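Local coordinates for protein hydroxylase (Rhodococcus sp., PDB 2OR0) that probably acts as a flavin-dependent hydroxylase of the acyl-CoA dehydrogenase family, incorporating one atom of molecular oxygen into its substrate, at residues D92-W97 with R205-K210; Q42-C47 with F373-H378. One frame throughout, in Å; residues are numbered along the deposited sequence.

Interaction 1 of 2, residues D92-W97 with R205-K210; sequences DGASGW and RGTGSK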
loop_
_atom_site.group_PDB
_atom_site.type_symbol
_atom_site.label_atom_id
_atom_site.label_comp_id
_atom_site.label_asym_id
_atom_site.label_seq_id
_atom_site.Cartn_x
_atom_site.Cartn_y
_atom_site.Cartn_z
ATOM N N ASP A 92 -12.397 4.413 -5.694
ATOM C CA ASP A 92 -11.729 5.719 -5.526
ATOM C C ASP A 92 -10.301 5.358 -5.214
ATOM O O ASP A 92 -10.043 4.701 -4.218
ATOM C CB ASP A 92 -12.350 6.536 -4.357
ATOM C CG ASP A 92 -11.520 7.798 -3.982
ATOM O OD1 ASP A 92 -11.133 8.565 -4.891
ATOM O OD2 ASP A 92 -11.256 8.025 -2.767
ATOM N N GLY A 93 -9.380 5.741 -6.100
ATOM C CA GLY A 93 -7.987 5.392 -5.955
ATOM C C GLY A 93 -7.344 5.838 -4.655
ATOM O O GLY A 93 -6.557 5.092 -4.066
ATOM N N ALA A 94 -7.652 7.059 -4.217
ATOM C CA ALA A 94 -7.119 7.567 -2.948
ATOM C C ALA A 94 -7.531 6.691 -1.760
ATOM O O ALA A 94 -6.711 6.338 -0.957
ATOM C CB ALA A 94 -7.545 9.022 -2.711
ATOM N N SER A 95 -8.815 6.355 -1.658
ATOM C CA SER A 95 -9.279 5.482 -0.590
ATOM C C SER A 95 -8.604 4.126 -0.679
ATOM O O SER A 95 -8.266 3.541 0.342
ATOM C CB SER A 95 -10.796 5.290 -0.676
ATOM O OG SER A 95 -11.442 6.545 -0.587
ATOM N N GLY A 96 -8.447 3.614 -1.909
ATOM C CA GLY A 96 -7.843 2.313 -2.116
ATOM C C GLY A 96 -6.404 2.311 -1.653
ATOM O O GLY A 96 -5.944 1.362 -1.015
ATOM N N TRP A 97 -5.689 3.378 -2.014
ATOM C CA TRP A 97 -4.289 3.546 -1.656
ATOM C C TRP A 97 -4.123 3.641 -0.138
ATOM O O TRP A 97 -3.212 3.021 0.440
ATOM C CB TRP A 97 -3.726 4.801 -2.328
ATOM C CG TRP A 97 -2.266 5.032 -2.022
ATOM C CD1 TRP A 97 -1.758 5.795 -1.004
ATOM C CD2 TRP A 97 -1.132 4.479 -2.715
ATOM N NE1 TRP A 97 -0.374 5.771 -1.041
ATOM C CE2 TRP A 97 0.035 4.969 -2.070
ATOM C CE3 TRP A 97 -0.985 3.639 -3.829
ATOM C CZ2 TRP A 97 1.337 4.631 -2.494
ATOM C CZ3 TRP A 97 0.316 3.307 -4.257
ATOM C CH2 TRP A 97 1.451 3.805 -3.591
ATOM N N ARG A 205 -3.957 12.546 -5.289
ATOM C CA ARG A 205 -3.986 13.855 -4.639
ATOM C C ARG A 205 -4.747 13.688 -3.349
ATOM O O ARG A 205 -4.310 14.163 -2.306
ATOM C CB ARG A 205 -4.618 14.931 -5.545
ATOM C CG ARG A 205 -3.700 15.328 -6.717
ATOM C CD ARG A 205 -4.350 16.300 -7.701
ATOM N NE ARG A 205 -4.698 17.588 -7.097
ATOM C CZ ARG A 205 -3.825 18.559 -6.803
ATOM N NH1 ARG A 205 -4.270 19.695 -6.271
ATOM N NH2 ARG A 205 -2.521 18.418 -7.045
ATOM N N GLY A 206 -5.836 12.927 -3.431
ATOM C CA GLY A 206 -6.754 12.707 -2.328
ATOM C C GLY A 206 -6.217 11.893 -1.180
ATOM O O GLY A 206 -6.887 11.794 -0.164
ATOM N N THR A 207 -5.028 11.306 -1.323
ATOM C CA THR A 207 -4.394 10.562 -0.231
ATOM C C THR A 207 -3.855 11.489 0.879
ATOM O O THR A 207 -3.680 11.068 2.037
ATOM C CB THR A 207 -3.265 9.622 -0.732
ATOM O OG1 THR A 207 -2.181 10.378 -1.294
ATOM C CG2 THR A 207 -3.802 8.617 -1.790
ATOM N N GLY A 208 -3.605 12.745 0.511
ATOM C CA GLY A 208 -3.051 13.737 1.409
ATOM C C GLY A 208 -1.777 13.235 2.023
ATOM O O GLY A 208 -1.638 13.282 3.238
ATOM N N SER A 209 -0.839 12.778 1.182
ATOM C CA SER A 209 0.404 12.187 1.634
ATOM C C SER A 209 1.479 13.247 1.944
ATOM O O SER A 209 2.554 13.283 1.333
ATOM C CB SER A 209 0.900 11.150 0.628
ATOM O OG SER A 209 -0.093 10.165 0.375
ATOM N N LYS A 210 1.179 14.066 2.939
ATOM C CA LYS A 210 2.009 15.210 3.355
ATOM C C LYS A 210 3.321 14.803 4.029
ATOM O O LYS A 210 3.490 13.639 4.417
ATOM C CB LYS A 210 1.184 16.128 4.273
ATOM C CG LYS A 210 0.055 16.870 3.540
ATOM C CD LYS A 210 -0.964 17.405 4.540
ATOM C CE LYS A 210 -2.236 17.882 3.884
ATOM N NZ LYS A 210 -3.212 18.257 4.953
#
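A94 rests its methyl directly on the G206-T207 peptide, with A94 CB 3.5 Å from G206 C, an approach possible because glycine leaves that side of the backbone bare. A modelled beta carbon on G206 would fall only 3.0 Å from A94 CB, so a side chain at G206 would collide there; the backbones come close here, with A94 CA and T207 CA 4.9 Å apart. In the acyl-CoA dehydrogenase-like fold, this contact seats the start of helix 93-102 against a short 3-10 turn, 205-207, in the loop leading into strand 210-214 of the beta sheet. The rest of the contact is apolar and converges on one methyl. T207 CG2 lies anti to its own carbonyl carbon and beside its backbone N, which directs it at the helix: it meets A94 CA at 3.7 Å and, one turn further on, W97 CD1 at 3.6 Å. The indole comes to it because W97 CG is anti to the backbone N (chi1 -179°), and the methyl meets the ring obliquely, touching the pyrrole part. The polar ends are bonded elsewhere: T207 OG1 to L204 O, and W97 NE1 to the hydroxyl of S156, which also pairs with S209 OG. All four touching residues are buried, and I258, A261 and V262 of helix 250-277 also pack on W97. D92 is the N-cap of the helix that presents A94. Its OD2 takes two donors from S95: the hydroxyl OG, on the anti lone pair at 2.6 Å, and the backbone N, at 3.2 Å with an N-H...O angle of 148°, from 64° above the carboxylate plane.

Interaction 2 of 2, residues Q42-C47 with F373-H378; sequences QSEADC and FWRDAH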
loop_
_atom_site.group_PDB
_atom_site.type_symbol
_atom_site.label_atom_id
_atom_site.label_comp_id
_atom_site.label_asym_id
_atom_site.label_seq_id
_atom_site.Cartn_x
_atom_site.Cartn_y
_atom_site.Cartn_z
ATOM N N GLN A 42 -14.260 15.581 -4.180
ATOM C CA GLN A 42 -13.969 16.506 -3.088
ATOM C C GLN A 42 -12.650 16.196 -2.378
ATOM O O GLN A 42 -11.895 17.116 -2.069
ATOM C CB GLN A 42 -15.147 16.585 -2.100
ATOM C CG GLN A 42 -15.023 17.750 -1.092
ATOM C CD GLN A 42 -15.030 19.105 -1.773
ATOM O OE1 GLN A 42 -16.004 19.464 -2.440
ATOM N NE2 GLN A 42 -13.931 19.859 -1.628
ATOM N N SER A 43 -12.354 14.914 -2.135
ATOM C CA SER A 43 -11.042 14.543 -1.563
ATOM C C SER A 43 -9.900 14.957 -2.498
ATOM O O SER A 43 -8.810 15.335 -2.056
ATOM C CB SER A 43 -10.944 13.040 -1.280
ATOM O OG SER A 43 -11.962 12.604 -0.391
ATOM N N GLU A 44 -10.140 14.866 -3.802
ATOM C CA GLU A 44 -9.115 15.274 -4.726
ATOM C C GLU A 44 -8.893 16.787 -4.672
ATOM O O GLU A 44 -7.757 17.249 -4.572
ATOM C CB GLU A 44 -9.427 14.837 -6.145
ATOM C CG GLU A 44 -8.142 14.658 -6.937
ATOM C CD GLU A 44 -8.372 14.794 -8.361
ATOM O OE1 GLU A 44 -9.427 15.382 -8.707
ATOM O OE2 GLU A 44 -7.526 14.312 -9.132
ATOM N N ALA A 45 -9.987 17.540 -4.711
ATOM C CA ALA A 45 -9.930 18.997 -4.642
ATOM C C ALA A 45 -9.242 19.453 -3.346
ATOM O O ALA A 45 -8.455 20.408 -3.364
ATOM C CB ALA A 45 -11.335 19.586 -4.765
ATOM N N ASP A 46 -9.482 18.738 -2.241
ATOM C CA ASP A 46 -8.880 19.081 -0.947
ATOM C C ASP A 46 -7.453 18.583 -0.786
ATOM O O ASP A 46 -6.777 19.006 0.140
ATOM C CB ASP A 46 -9.685 18.488 0.212
ATOM C CG ASP A 46 -11.091 19.060 0.333
ATOM O OD1 ASP A 46 -11.393 20.119 -0.280
ATOM O OD2 ASP A 46 -11.907 18.417 1.052
ATOM N N CYS A 47 -7.025 17.655 -1.649
ATOM C CA CYS A 47 -5.766 16.905 -1.477
ATOM C C CYS A 47 -5.687 16.192 -0.140
ATOM O O CYS A 47 -4.634 16.179 0.503
ATOM C CB CYS A 47 -4.528 17.807 -1.660
ATOM S SG CYS A 47 -4.457 18.529 -3.281
ATOM N N PHE A 373 -8.190 8.031 -12.293
ATOM C CA PHE A 373 -7.640 6.687 -12.075
ATOM C C PHE A 373 -6.340 6.551 -12.814
ATOM O O PHE A 373 -5.390 6.019 -12.280
ATOM C CB PHE A 373 -8.630 5.581 -12.478
ATOM C CG PHE A 373 -9.818 5.463 -11.540
ATOM C CD1 PHE A 373 -9.749 4.671 -10.398
ATOM C CD2 PHE A 373 -10.996 6.157 -11.804
ATOM C CE1 PHE A 373 -10.840 4.572 -9.551
ATOM C CE2 PHE A 373 -12.109 6.080 -10.947
ATOM C CZ PHE A 373 -12.027 5.273 -9.823
ATOM N N TRP A 374 -6.275 7.086 -14.029
ATOM C CA TRP A 374 -5.058 6.989 -14.818
ATOM C C TRP A 374 -3.853 7.721 -14.134
ATOM O O TRP A 374 -2.748 7.163 -14.048
ATOM C CB TRP A 374 -5.327 7.484 -16.255
ATOM C CG TRP A 374 -4.074 7.584 -17.081
ATOM C CD1 TRP A 374 -3.429 6.572 -17.741
ATOM C CD2 TRP A 374 -3.342 8.770 -17.345
ATOM N NE1 TRP A 374 -2.317 7.064 -18.398
ATOM C CE2 TRP A 374 -2.234 8.412 -18.159
ATOM C CE3 TRP A 374 -3.505 10.119 -16.967
ATOM C CZ2 TRP A 374 -1.292 9.347 -18.597
ATOM C CZ3 TRP A 374 -2.549 11.047 -17.399
ATOM C CH2 TRP A 374 -1.464 10.647 -18.207
ATOM N N ARG A 375 -4.076 8.949 -13.651
ATOM C CA ARG A 375 -3.024 9.707 -12.935
ATOM C C ARG A 375 -2.688 9.022 -11.601
ATOM O O ARG A 375 -1.522 8.940 -11.227
ATOM C CB ARG A 375 -3.462 11.160 -12.676
ATOM C CG ARG A 375 -3.599 12.037 -13.965
ATOM C CD ARG A 375 -4.025 13.492 -13.621
ATOM N NE ARG A 375 -5.429 13.586 -13.207
ATOM C CZ ARG A 375 -5.839 13.757 -11.952
ATOM N NH1 ARG A 375 -4.956 13.816 -10.962
ATOM N NH2 ARG A 375 -7.140 13.853 -11.681
ATOM N N ASP A 376 -3.712 8.545 -10.885
ATOM C CA ASP A 376 -3.474 7.808 -9.622
ATOM C C ASP A 376 -2.534 6.604 -9.831
ATOM O O ASP A 376 -1.648 6.318 -9.005
ATOM C CB ASP A 376 -4.792 7.310 -9.017
ATOM C CG ASP A 376 -5.700 8.434 -8.514
ATOM O OD1 ASP A 376 -5.261 9.610 -8.347
ATOM O OD2 ASP A 376 -6.903 8.137 -8.271
ATOM N N ALA A 377 -2.724 5.877 -10.924
ATOM C CA ALA A 377 -1.915 4.683 -11.166
ATOM C C ALA A 377 -0.460 5.077 -11.334
ATOM O O ALA A 377 0.415 4.427 -10.811
ATOM C CB ALA A 377 -2.403 3.902 -12.418
ATOM N N HIS A 378 -0.215 6.120 -12.114
ATOM C CA HIS A 378 1.146 6.686 -12.275
ATOM C C HIS A 378 1.760 7.236 -10.991
ATOM O O HIS A 378 2.939 7.016 -10.729
ATOM C CB HIS A 378 1.151 7.741 -13.379
ATOM C CG HIS A 378 1.091 7.126 -14.727
ATOM N ND1 HIS A 378 2.190 6.551 -15.324
ATOM C CD2 HIS A 378 0.046 6.888 -15.548
ATOM C CE1 HIS A 378 1.832 6.030 -16.485
ATOM N NE2 HIS A 378 0.532 6.205 -16.633
HETATM O O HOH W 1 -5.540 12.420 -8.099
#
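E44 and R375 join helix 33-46 to helix 370-381 by a salt bridge carried by a single carboxylate oxygen. The helices are well separated here, E44 CA and D376 CA being 10.6 Å apart, and the glutamate has to reach across. Helix 33-46, which carries E44, ends in a Schellman motif at C47, whose phi is positive. From E44 CB, which points toward the other helix, CG departs anti to the backbone N (chi1 -153°) and packs beside R205 CB; the chain then stays extended. CD arrives 3.7 Å from R375 NH2, in the guanidinium plane at its edge. OE1 remains 4.1 Å from R375 NH2, whereas OE2 does the binding. It accepts from R375 NH2 at 2.6 Å through its syn lone pair, with a nearly straight N-H...O angle of 164°, and more weakly from R375 NH1 at 3.2 Å. The two flat groups are 27° from coplanar, consistent with both N-H groups meeting OE2 at the guanidinium edge. A water gives a third bond to OE2, at 2.9 Å, and also donates to D376 OD1 at 2.8 Å, thereby separating two carboxylates whose like charges R375 probably offsets in part. The guanidinium has further holds: NH2 bonds Q371 OE1 and NH1 bonds I202 O, while D376 OD1 receives L204 N. With an alanine in place of E44 the carboxylate is gone, which would probably leave the R375 guanidinium without its charged mate on helix 33-46 and the water without one of its acceptors. The bridge thus ties an N-terminal helix to one within the acyl-CoA dehydrogenase C-terminal domain, a join between the two helical parts that is consistent with the family fold, in which they pack together beside the beta sheet.

The four segments come along the chain as 42-47, 92-97, 205-210 and 373-378, so interaction 1 is nested inside the long loop closed by interaction 2. Their centres lie 7 Å apart, on the same side of the chain's centre, and the two touch directly: R205 NH1 packs 3.2 Å from C47 SG, and G93 CA lies 3.8 Å from D376 OD2. Residues just before 205-210 also bond to helix 370-381. The loop before strand 210-214 therefore meets helices 33-46, 93-102 and 370-381 together, bringing N-terminal helices, the beta sheet and the C-terminal helix 370-381 into one continuous packing region.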